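Local structure of oligopeptide ABC transporter, periplasmic oligopeptide-binding protein, putative (Thermotoga maritima MSB8, 5IPW) at residues Lys120-Ala125 against Leu236-Pro241. The protein probably binds oligopeptides in the periplasm and delivers them to an ABC transporter for import. Residues are numbered along the deposited sequence; the frame is centred on the assembly and turned at random.
Sequences KWSDGA and LPTLSP
S122 and T238 join the two loops through a pair of hydrogen bonds. The backbone N of S122 donates to T238 O (2.9 Å), strongly bent at 132°, while T238 N returns a straighter bond to S122 OG (2.8 Å). With chi1 at 59°, the serine hydroxyl is swung between its own backbone N and carbonyl carbon, which brings it up to the threonine amide. The tightly packed part is the buried indole of W121. L239 lays its CG over one face of the six-membered ring in a CH-pi contact, 4.0 Å from the centroid, and T238 CA meets the ring edge in plane. Nearer the backbone, W121 CB rests against P237 CB at 4.0 Å. Cutting W121 back to an alanine is likely to leave L239 without the ring it lies over and D131 without the NE1 donor. The solvent side is looser: exposed D123 reaches P237 only through its carboxylate, OD2 lying 3.7 Å from CG of the proline. D123 sits in the type I turn W121-G124, and its OD1 accepts from A125 N, just past the turn, in an Asx turn; H193 bonds to OD2. The turn lies between strand 110-115 and helix 129-140, where D131 takes the indole N-H; residues 236-241 lead into edge strand 242-244, and helix 192-195 packs H193 and Y194 against P237.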
# COMPACT_ATOMS: atom_id res chain seq x y z
N LYS A 120 -27.12 7.19 -6.07
CA LYS A 120 -27.60 8.02 -4.99
C LYS A 120 -26.76 7.80 -3.75
O LYS A 120 -26.26 6.71 -3.51
CB LYS A 120 -29.08 7.70 -4.73
CG LYS A 120 -30.02 8.31 -5.77
CD LYS A 120 -31.38 7.63 -5.83
CE LYS A 120 -31.66 6.97 -7.18
NZ LYS A 120 -30.75 5.84 -7.52
N TRP A 121 -26.58 8.87 -2.97
CA TRP A 121 -25.98 8.79 -1.64
C TRP A 121 -26.85 7.94 -0.72
O TRP A 121 -28.01 7.67 -1.04
CB TRP A 121 -25.84 10.19 -1.02
CG TRP A 121 -24.85 11.06 -1.71
CD1 TRP A 121 -25.09 11.94 -2.74
CD2 TRP A 121 -23.45 11.16 -1.44
NE1 TRP A 121 -23.93 12.56 -3.12
CE2 TRP A 121 -22.91 12.10 -2.34
CE3 TRP A 121 -22.60 10.53 -0.52
CZ2 TRP A 121 -21.55 12.43 -2.35
CZ3 TRP A 121 -21.26 10.86 -0.53
CH2 TRP A 121 -20.75 11.79 -1.44
N SER A 122 -26.31 7.55 0.43
CA SER A 122 -27.01 6.65 1.37
C SER A 122 -28.32 7.22 1.94
O SER A 122 -29.14 6.47 2.45
CB SER A 122 -26.07 6.25 2.50
OG SER A 122 -25.59 7.38 3.21
N ASP A 123 -28.51 8.53 1.84
CA ASP A 123 -29.78 9.16 2.21
C ASP A 123 -30.77 9.32 1.05
O ASP A 123 -31.87 9.83 1.26
CB ASP A 123 -29.53 10.54 2.83
CG ASP A 123 -29.03 11.57 1.82
OD1 ASP A 123 -28.53 11.18 0.74
OD2 ASP A 123 -29.11 12.78 2.10
N GLY A 124 -30.37 8.92 -0.16
CA GLY A 124 -31.25 9.02 -1.33
C GLY A 124 -30.91 10.15 -2.30
O GLY A 124 -31.34 10.12 -3.44
N ALA A 125 -30.15 11.14 -1.85
CA ALA A 125 -29.84 12.29 -2.70
C ALA A 125 -28.94 11.88 -3.87
O ALA A 125 -28.16 10.94 -3.75
CB ALA A 125 -29.18 13.38 -1.88
N LEU A 236 -23.88 11.62 8.25
CA LEU A 236 -23.15 11.91 7.02
C LEU A 236 -23.54 10.96 5.87
O LEU A 236 -23.31 9.76 5.96
CB LEU A 236 -21.65 11.80 7.30
CG LEU A 236 -20.71 12.05 6.13
CD1 LEU A 236 -20.87 13.48 5.66
CD2 LEU A 236 -19.26 11.77 6.52
N PRO A 237 -24.13 11.49 4.78
CA PRO A 237 -24.41 10.62 3.63
C PRO A 237 -23.14 10.03 3.08
O PRO A 237 -22.10 10.70 3.08
CB PRO A 237 -25.02 11.58 2.61
CG PRO A 237 -25.61 12.67 3.43
CD PRO A 237 -24.65 12.85 4.57
N THR A 238 -23.22 8.80 2.60
CA THR A 238 -22.03 8.08 2.17
C THR A 238 -22.29 7.26 0.89
O THR A 238 -23.43 6.93 0.56
CB THR A 238 -21.51 7.16 3.30
OG1 THR A 238 -20.31 6.48 2.88
CG2 THR A 238 -22.54 6.13 3.67
N LEU A 239 -21.19 6.96 0.19
CA LEU A 239 -21.19 6.04 -0.95
C LEU A 239 -20.68 4.65 -0.57
O LEU A 239 -20.62 3.75 -1.41
CB LEU A 239 -20.34 6.63 -2.09
CG LEU A 239 -20.91 7.93 -2.70
CD1 LEU A 239 -19.90 8.64 -3.57
CD2 LEU A 239 -22.17 7.66 -3.49
N SER A 240 -20.32 4.47 0.69
CA SER A 240 -19.76 3.20 1.15
C SER A 240 -20.81 2.09 1.24
O SER A 240 -22.00 2.36 1.38
CB SER A 240 -19.09 3.39 2.52
OG SER A 240 -17.95 4.20 2.41
N PRO A 241 -20.37 0.83 1.17
CA PRO A 241 -21.28 -0.31 1.34
C PRO A 241 -21.92 -0.41 2.75
O PRO A 241 -22.98 -1.00 2.91
CB PRO A 241 -20.39 -1.51 1.07
CG PRO A 241 -19.01 -1.03 1.37
CD PRO A 241 -19.00 0.39 0.89